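Long-range contact in putative diflavin flavoprotein A 5 (Nostoc sp. PCC 7120, PDB 4FEK), which probably passes electrons from NADH to oxygen, reducing it to water, and is represented here by its N-terminal metallo-beta-lactamase-like domain: residues L12-W26 / I175-D187. Numbering follows the deposited sequence.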
ATOM      1  N   LEU A  12      -2.470   6.396  13.932  1.00 26.37           N
ATOM      2  CA  LEU A  12      -1.256   6.567  14.728  1.00 23.95           C
ATOM      3  C   LEU A  12      -0.220   7.333  13.909  1.00 22.92           C
ATOM      4  O   LEU A  12      -0.059   7.082  12.712  1.00 22.31           O
ATOM      5  CB  LEU A  12      -0.688   5.189  15.085  1.00 25.31           C
ATOM      6  CG  LEU A  12      -0.012   4.791  16.410  1.00 38.55           C
ATOM      7  CD1 LEU A  12       1.349   4.126  16.158  1.00 37.05           C
ATOM      8  CD2 LEU A  12       0.124   5.926  17.441  1.00 40.32           C
ATOM      9  N   PRO A  13       0.478   8.293  14.540  1.00 23.46           N
ATOM     10  CA  PRO A  13       1.667   8.900  13.933  1.00 17.40           C
ATOM     11  C   PRO A  13       2.766   7.847  13.803  1.00 20.55           C
ATOM     12  O   PRO A  13       2.974   7.073  14.733  1.00 23.16           O
ATOM     13  CB  PRO A  13       2.112   9.944  14.973  1.00 27.34           C
ATOM     14  CG  PRO A  13       0.899  10.222  15.797  1.00 31.50           C
ATOM     15  CD  PRO A  13       0.096   8.942  15.809  1.00 26.39           C
ATOM     16  N   ILE A  14       3.452   7.800  12.670  1.00 21.36           N
ATOM     17  CA  ILE A  14       4.508   6.808  12.507  1.00 24.44           C
ATOM     18  C   ILE A  14       5.845   7.446  12.192  1.00 25.35           C
ATOM     19  O   ILE A  14       6.893   6.820  12.341  1.00 28.27           O
ATOM     20  CB  ILE A  14       4.155   5.752  11.433  1.00 21.06           C
ATOM     21  CG1 ILE A  14       4.038   6.415  10.053  1.00 18.97           C
ATOM     22  CG2 ILE A  14       2.889   5.037  11.829  1.00 17.96           C
ATOM     23  CD1 ILE A  14       3.753   5.420   8.879  1.00 19.95           C
ATOM     24  N   ALA A  15       5.806   8.696  11.758  1.00 21.34           N
ATOM     25  CA  ALA A  15       7.017   9.397  11.399  1.00 22.99           C
ATOM     26  C   ALA A  15       6.712  10.877  11.294  1.00 22.52           C
ATOM     27  O   ALA A  15       5.567  11.277  11.435  1.00 24.31           O
ATOM     28  CB  ALA A  15       7.550   8.880  10.069  1.00 19.31           C
ATOM     29  N   THR A  16       7.739  11.679  11.028  1.00 24.32           N
ATOM     30  CA  THR A  16       7.558  13.115  10.847  1.00 27.55           C
ATOM     31  C   THR A  16       6.514  13.386   9.777  1.00 28.74           C
ATOM     32  O   THR A  16       6.664  12.951   8.644  1.00 26.75           O
ATOM     33  CB  THR A  16       8.874  13.814  10.480  1.00 31.87           C
ATOM     34  OG1 THR A  16       9.850  13.549  11.498  1.00 30.13           O
ATOM     35  CG2 THR A  16       8.664  15.320  10.353  1.00 34.45           C
ATOM     36  N   ASN A  17       5.433  14.063  10.170  1.00 21.88           N
ATOM     37  CA  ASN A  17       4.342  14.412   9.263  1.00 19.91           C
ATOM     38  C   ASN A  17       3.643  13.202   8.653  1.00 17.68           C
ATOM     39  O   ASN A  17       2.940  13.332   7.653  1.00 18.38           O
ATOM     40  CB  ASN A  17       4.837  15.308   8.136  1.00 21.35           C
ATOM     41  CG  ASN A  17       5.319  16.665   8.634  1.00 29.19           C
ATOM     42  OD1 ASN A  17       4.684  17.295   9.496  1.00 24.62           O
ATOM     43  ND2 ASN A  17       6.431  17.122   8.090  1.00 27.55           N
ATOM     44  N   THR A  18       3.800  12.048   9.279  1.00 15.52           N
ATOM     45  CA  THR A  18       3.228  10.822   8.715  1.00 18.12           C
ATOM     46  C   THR A  18       2.380  10.055   9.713  1.00 15.72           C
ATOM     47  O   THR A  18       2.818   9.772  10.847  1.00 17.28           O
ATOM     48  CB  THR A  18       4.346   9.897   8.188  1.00 17.51           C
ATOM     49  OG1 THR A  18       5.264  10.660   7.401  1.00 15.83           O
ATOM     50  CG2 THR A  18       3.769   8.728   7.329  1.00 11.56           C
ATOM     51  N   LYS A  19       1.178   9.679   9.268  1.00 12.44           N
ATOM     52  CA  LYS A  19       0.277   8.836  10.043  1.00 12.18           C
ATOM     53  C   LYS A  19      -0.199   7.637   9.228  1.00 13.41           C
ATOM     54  O   LYS A  19      -0.305   7.731   7.996  1.00 14.72           O
ATOM     55  CB  LYS A  19      -0.977   9.609  10.450  1.00 13.75           C
ATOM     56  CG  LYS A  19      -0.684  10.820  11.339  1.00 22.46           C
ATOM     57  CD  LYS A  19      -1.987  11.512  11.752  1.00 29.86           C
ATOM     58  CE  LYS A  19      -1.709  12.599  12.804  1.00 38.05           C
ATOM     59  NZ  LYS A  19      -2.850  13.561  12.920  1.00 45.52           N
ATOM     60  N   VAL A  20      -0.510   6.546   9.926  1.00 14.36           N
ATOM     61  CA  VAL A  20      -1.170   5.385   9.311  1.00 12.40           C
ATOM     62  C   VAL A  20      -2.611   5.381   9.786  1.00 18.36           C
ATOM     63  O   VAL A  20      -2.889   5.789  10.928  1.00 15.17           O
ATOM     64  CB  VAL A  20      -0.454   4.027   9.634  1.00 12.86           C
ATOM     65  CG1 VAL A  20      -0.407   3.738  11.146  1.00 15.03           C
ATOM     66  CG2 VAL A  20      -1.155   2.847   8.906  1.00 17.49           C
ATOM     67  N   LEU A  21      -3.521   4.997   8.884  1.00 11.56           N
ATOM     68  CA  LEU A  21      -4.872   4.607   9.238  1.00 14.72           C
ATOM     69  C   LEU A  21      -4.997   3.127   8.910  1.00 16.59           C
ATOM     70  O   LEU A  21      -4.922   2.763   7.743  1.00 17.42           O
ATOM     71  CB  LEU A  21      -5.902   5.395   8.408  1.00 16.79           C
ATOM     72  CG  LEU A  21      -6.148   6.857   8.806  1.00 16.68           C
ATOM     73  CD1 LEU A  21      -4.980   7.731   8.363  1.00 18.29           C
ATOM     74  CD2 LEU A  21      -7.472   7.373   8.225  1.00 22.46           C
ATOM     75  N   ARG A  22      -5.138   2.275   9.925  1.00 12.96           N
ATOM     76  CA  ARG A  22      -5.310   0.835   9.686  1.00 14.27           C
ATOM     77  C   ARG A  22      -6.778   0.482   9.842  1.00 13.86           C
ATOM     78  O   ARG A  22      -7.326   0.547  10.947  1.00 16.85           O
ATOM     79  CB  ARG A  22      -4.502   0.010  10.693  1.00 13.00           C
ATOM     80  CG  ARG A  22      -3.052   0.427  10.861  1.00 19.67           C
ATOM     81  CD  ARG A  22      -2.456  -0.383  12.022  1.00 31.06           C
ATOM     82  NE  ARG A  22      -2.068  -1.704  11.596  1.00 34.13           N
ATOM     83  CZ  ARG A  22      -2.239  -2.846  12.260  1.00 26.99           C
ATOM     84  NH1 ARG A  22      -2.831  -2.920  13.440  1.00 22.49           N
ATOM     85  NH2 ARG A  22      -1.807  -3.954  11.699  1.00 24.99           N
ATOM     86  N   ALA A  23      -7.427   0.164   8.738  1.00 14.36           N
ATOM     87  CA  ALA A  23      -8.808  -0.281   8.771  1.00 15.07           C
ATOM     88  C   ALA A  23      -8.739  -1.744   9.131  1.00 20.46           C
ATOM     89  O   ALA A  23      -8.084  -2.523   8.431  1.00 15.75           O
ATOM     90  CB  ALA A  23      -9.430  -0.118   7.415  1.00 11.73           C
ATOM     91  N   ARG A  24      -9.406  -2.121  10.213  1.00 18.45           N
ATOM     92  CA  ARG A  24      -9.231  -3.455  10.777  1.00 21.34           C
ATOM     93  C   ARG A  24     -10.479  -4.300  10.649  1.00 24.32           C
ATOM     94  O   ARG A  24     -11.606  -3.801  10.808  1.00 18.51           O
ATOM     95  CB  ARG A  24      -8.804  -3.369  12.252  1.00 18.38           C
ATOM     96  CG  ARG A  24      -7.523  -2.589  12.469  1.00 19.36           C
ATOM     97  CD  ARG A  24      -6.977  -2.810  13.856  1.00 22.75           C
ATOM     98  NE  ARG A  24      -7.903  -2.353  14.888  1.00 26.04           N
ATOM     99  CZ  ARG A  24      -7.769  -2.615  16.184  1.00 32.63           C
ATOM    100  NH1 ARG A  24      -6.736  -3.323  16.623  1.00 34.19           N
ATOM    101  NH2 ARG A  24      -8.678  -2.171  17.044  1.00 35.62           N
ATOM    102  N   SER A  25     -10.274  -5.587  10.353  1.00 21.02           N
ATOM    103  CA  SER A  25     -11.358  -6.557  10.387  1.00 20.98           C
ATOM    104  C   SER A  25     -10.925  -7.861  11.075  1.00 22.82           C
ATOM    105  O   SER A  25      -9.916  -8.470  10.712  1.00 20.98           O
ATOM    106  CB  SER A  25     -11.891  -6.855   8.989  1.00 19.87           C
ATOM    107  OG  SER A  25     -13.001  -7.756   9.059  1.00 22.20           O
ATOM    108  N   TRP A  26     -11.682  -8.282  12.078  1.00 24.36           N
ATOM    109  CA  TRP A  26     -11.320  -9.505  12.805  1.00 26.32           C
ATOM    110  C   TRP A  26     -11.704 -10.795  12.067  1.00 28.44           C
ATOM    111  O   TRP A  26     -11.310 -11.897  12.469  1.00 29.01           O
ATOM    112  CB  TRP A  26     -11.887  -9.462  14.228  1.00 37.27           C
ATOM    113  CG  TRP A  26     -11.345  -8.274  14.981  1.00 38.02           C
ATOM    114  CD1 TRP A  26     -11.879  -7.013  15.036  1.00 37.67           C
ATOM    115  CD2 TRP A  26     -10.136  -8.228  15.744  1.00 36.22           C
ATOM    116  NE1 TRP A  26     -11.079  -6.191  15.794  1.00 33.98           N
ATOM    117  CE2 TRP A  26     -10.005  -6.914  16.245  1.00 35.59           C
ATOM    118  CE3 TRP A  26      -9.150  -9.170  16.053  1.00 37.31           C
ATOM    119  CZ2 TRP A  26      -8.933  -6.523  17.045  1.00 37.95           C
ATOM    120  CZ3 TRP A  26      -8.086  -8.782  16.851  1.00 41.15           C
ATOM    121  CH2 TRP A  26      -7.989  -7.470  17.342  1.00 40.15           C
ATOM    122  N   ILE A 175       3.360  -5.668  -1.265  1.00 12.45           N
ATOM    123  CA  ILE A 175       4.587  -6.403  -0.935  1.00 15.15           C
ATOM    124  C   ILE A 175       4.863  -6.388   0.579  1.00 16.81           C
ATOM    125  O   ILE A 175       4.706  -5.344   1.221  1.00 13.02           O
ATOM    126  CB  ILE A 175       5.823  -5.894  -1.701  1.00 13.87           C
ATOM    127  CG1 ILE A 175       5.495  -5.588  -3.170  1.00 22.46           C
ATOM    128  CG2 ILE A 175       6.978  -6.912  -1.582  1.00 18.51           C
ATOM    129  CD1 ILE A 175       4.959  -6.773  -3.956  1.00 24.97           C
ATOM    130  N   PHE A 176       5.280  -7.539   1.119  1.00 12.89           N
ATOM    131  CA  PHE A 176       5.723  -7.703   2.528  1.00 10.41           C
ATOM    132  C   PHE A 176       4.658  -7.738   3.625  1.00 15.53           C
ATOM    133  O   PHE A 176       5.009  -7.633   4.808  1.00 14.90           O
ATOM    134  CB  PHE A 176       6.747  -6.632   2.959  1.00 11.29           C
ATOM    135  CG  PHE A 176       7.939  -6.534   2.091  1.00 14.30           C
ATOM    136  CD1 PHE A 176       8.853  -7.578   2.015  1.00 13.62           C
ATOM    137  CD2 PHE A 176       8.177  -5.376   1.366  1.00 12.38           C
ATOM    138  CE1 PHE A 176       9.966  -7.471   1.219  1.00 20.50           C
ATOM    139  CE2 PHE A 176       9.290  -5.260   0.578  1.00 18.30           C
ATOM    140  CZ  PHE A 176      10.189  -6.309   0.496  1.00 20.19           C
ATOM    141  N   GLY A 177       3.383  -7.868   3.262  1.00 15.45           N
ATOM    142  CA  GLY A 177       2.325  -7.809   4.265  1.00 20.40           C
ATOM    143  C   GLY A 177       1.958  -9.123   4.929  1.00 19.61           C
ATOM    144  O   GLY A 177       2.649 -10.163   4.777  1.00 15.02           O
ATOM    145  N   ALA A 178       0.857  -9.087   5.680  1.00 16.36           N
ATOM    146  CA  ALA A 178       0.331 -10.295   6.325  1.00 16.68           C
ATOM    147  C   ALA A 178      -1.132 -10.097   6.638  1.00 16.74           C
ATOM    148  O   ALA A 178      -1.525  -9.014   7.060  1.00 17.18           O
ATOM    149  CB  ALA A 178       1.112 -10.615   7.609  1.00 16.77           C
ATOM    150  N   HIS A 179      -1.947 -11.123   6.405  1.00 15.39           N
ATOM    151  CA  HIS A 179      -3.368 -11.023   6.744  1.00 16.86           C
ATOM    152  C   HIS A 179      -3.627 -11.416   8.185  1.00 22.61           C
ATOM    153  O   HIS A 179      -3.972 -12.555   8.491  1.00 18.02           O
ATOM    154  CB  HIS A 179      -4.248 -11.790   5.749  1.00 19.49           C
ATOM    155  CG  HIS A 179      -4.411 -11.073   4.444  1.00 16.89           C
ATOM    156  ND1 HIS A 179      -4.999  -9.822   4.357  1.00 19.63           N
ATOM    157  CD2 HIS A 179      -4.012 -11.389   3.190  1.00 16.60           C
ATOM    158  CE1 HIS A 179      -4.991  -9.422   3.096  1.00 18.65           C
ATOM    159  NE2 HIS A 179      -4.378 -10.347   2.370  1.00 20.36           N
ATOM    160  N   ILE A 180      -3.460 -10.432   9.064  1.00 19.04           N
ATOM    161  CA  ILE A 180      -3.662 -10.647  10.484  1.00 23.01           C
ATOM    162  C   ILE A 180      -4.063  -9.324  11.129  1.00 21.69           C
ATOM    163  O   ILE A 180      -3.452  -8.283  10.880  1.00 24.57           O
ATOM    164  CB  ILE A 180      -2.410 -11.241  11.148  1.00 23.49           C
ATOM    165  CG1 ILE A 180      -2.618 -11.410  12.650  1.00 28.62           C
ATOM    166  CG2 ILE A 180      -1.181 -10.374  10.868  1.00 24.09           C
ATOM    167  CD1 ILE A 180      -1.603 -12.328  13.306  1.00 32.47           C
ATOM    168  N   CYS A 181      -5.123  -9.380  11.928  1.00 22.61           N
ATOM    169  CA  CYS A 181      -5.623  -8.207  12.643  1.00 23.74           C
ATOM    170  C   CYS A 181      -5.279  -8.317  14.125  1.00 30.27           C
ATOM    171  O   CYS A 181      -5.568  -9.334  14.761  1.00 37.29           O
ATOM    172  CB  CYS A 181      -7.144  -8.106  12.481  1.00 23.48           C
ATOM    173  SG  CYS A 181      -7.857  -6.668  13.349  1.00 28.44           S
ATOM    174  N   GLY A 182      -4.666  -7.273  14.668  1.00 34.94           N
ATOM    175  CA  GLY A 182      -4.296  -7.232  16.070  1.00 36.84           C
ATOM    176  C   GLY A 182      -4.184  -5.793  16.545  1.00 29.65           C
ATOM    177  O   GLY A 182      -4.383  -4.866  15.767  1.00 28.91           O
ATOM    178  N   ASP A 183      -3.868  -5.595  17.821  1.00 25.28           N
ATOM    179  CA  ASP A 183      -3.726  -4.231  18.341  1.00 26.25           C
ATOM    180  C   ASP A 183      -2.370  -3.613  17.990  1.00 24.44           C
ATOM    181  O   ASP A 183      -2.257  -2.390  17.855  1.00 26.07           O
ATOM    182  CB  ASP A 183      -3.962  -4.181  19.853  1.00 33.30           C
ATOM    183  CG  ASP A 183      -5.406  -4.502  20.241  1.00 41.47           C
ATOM    184  OD1 ASP A 183      -6.305  -4.464  19.374  1.00 38.18           O
ATOM    185  OD2 ASP A 183      -5.644  -4.779  21.431  1.00 48.14           O
ATOM    186  N   ASP A 184      -1.342  -4.448  17.838  1.00 26.30           N
ATOM    187  CA  ASP A 184       0.005  -3.952  17.529  1.00 32.28           C
ATOM    188  C   ASP A 184       0.130  -3.389  16.115  1.00 30.31           C
ATOM    189  O   ASP A 184      -0.126  -4.092  15.141  1.00 31.19           O
ATOM    190  CB  ASP A 184       1.032  -5.069  17.720  1.00 43.29           C
ATOM    191  CG  ASP A 184       1.188  -5.474  19.183  1.00 48.76           C
ATOM    192  OD1 ASP A 184       1.143  -4.578  20.058  1.00 45.90           O
ATOM    193  OD2 ASP A 184       1.342  -6.685  19.453  1.00 51.23           O
ATOM    194  N   VAL A 185       0.538  -2.127  16.014  1.00 28.12           N
ATOM    195  CA  VAL A 185       0.679  -1.449  14.726  1.00 27.07           C
ATOM    196  C   VAL A 185       1.964  -1.872  13.992  1.00 26.45           C
ATOM    197  O   VAL A 185       1.980  -2.034  12.765  1.00 20.48           O
ATOM    198  CB  VAL A 185       0.669   0.085  14.914  1.00 28.73           C
ATOM    199  CG1 VAL A 185       1.092   0.800  13.657  1.00 28.90           C
ATOM    200  CG2 VAL A 185      -0.725   0.572  15.362  1.00 31.35           C
ATOM    201  N   PHE A 186       3.027  -2.068  14.763  1.00 24.55           N
ATOM    202  CA  PHE A 186       4.346  -2.392  14.215  1.00 23.24           C
ATOM    203  C   PHE A 186       4.692  -3.834  14.490  1.00 29.76           C
ATOM    204  O   PHE A 186       4.201  -4.418  15.453  1.00 32.74           O
ATOM    205  CB  PHE A 186       5.423  -1.495  14.820  1.00 25.74           C
ATOM    206  CG  PHE A 186       5.252  -0.056  14.485  1.00 26.54           C
ATOM    207  CD1 PHE A 186       4.551   0.787  15.342  1.00 28.67           C
ATOM    208  CD2 PHE A 186       5.770   0.460  13.306  1.00 25.77           C
ATOM    209  CE1 PHE A 186       4.375   2.123  15.036  1.00 31.56           C
ATOM    210  CE2 PHE A 186       5.605   1.794  12.995  1.00 28.36           C
ATOM    211  CZ  PHE A 186       4.894   2.630  13.856  1.00 30.20           C
ATOM    212  N   ASP A 187       5.548  -4.401  13.644  1.00 24.72           N
ATOM    213  CA  ASP A 187       5.958  -5.790  13.797  1.00 25.93           C
ATOM    214  C   ASP A 187       6.652  -6.037  15.142  1.00 38.25           C
ATOM    215  O   ASP A 187       7.879  -6.013  15.253  1.00 36.84           O
ATOM    216  CB  ASP A 187       6.833  -6.228  12.615  1.00 31.91           C
ATOM    217  CG  ASP A 187       8.142  -5.443  12.508  1.00 37.33           C
ATOM    218  OD1 ASP A 187       8.371  -4.502  13.283  1.00 27.44           O
ATOM    219  OD2 ASP A 187       8.956  -5.772  11.625  1.00 49.07           O
TER
HETATM  220  O   HOH W   1      -2.279  -6.272  12.335  1.00 25.92           O
HETATM  221  O   HOH W   2      -8.782  -3.756  19.896  1.00 44.65           O
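The sulfur of Cys181 sits almost over the centre of the Trp26 six-membered ring, with SG 3.6 Å from the ring centroid and 12° off its normal. With SG anti to the backbone N (chi1 180°), the thiol reaches into the angle between the indole and the aliphatic stem of Arg24, where SG lies 3.6 Å from Arg24 CB; a short side chain ending in a polarisable sulfur suits a place over a pi face.

Beyond the stem, the Arg24 chain bends at chi3 (-62°) and turns its guanidinium edge to the loop. NH1 donates to Gly182 O at 2.9 Å, from above the carbonyl plane, and forms a salt bridge with the anti lone pair of Asp183 OD1 at 3.0 Å. Water joins NH2 to the same carboxylate oxygen, while NE pairs with Asp8. Arg22 adds a weak NH1 bond to Gly182 O, but its stronger partner is Gln10.

Farther along the hairpin the chemistry becomes apolar. Branched Val185 can touch both Arg22 CD and Val20 CG1, and the Phe186 ring is long enough for CE1 to reach Leu12 CD1 and CZ to meet Ile14 CG2 at 3.7 Å.

The loop after strand 169-173 is thus bound to the edge hairpin of the seven-stranded sheet. The charge of Arg24 is probably largely offset by Asp8 and Asp183, whereas Arg22 relies on neutral acceptors such as Gln10.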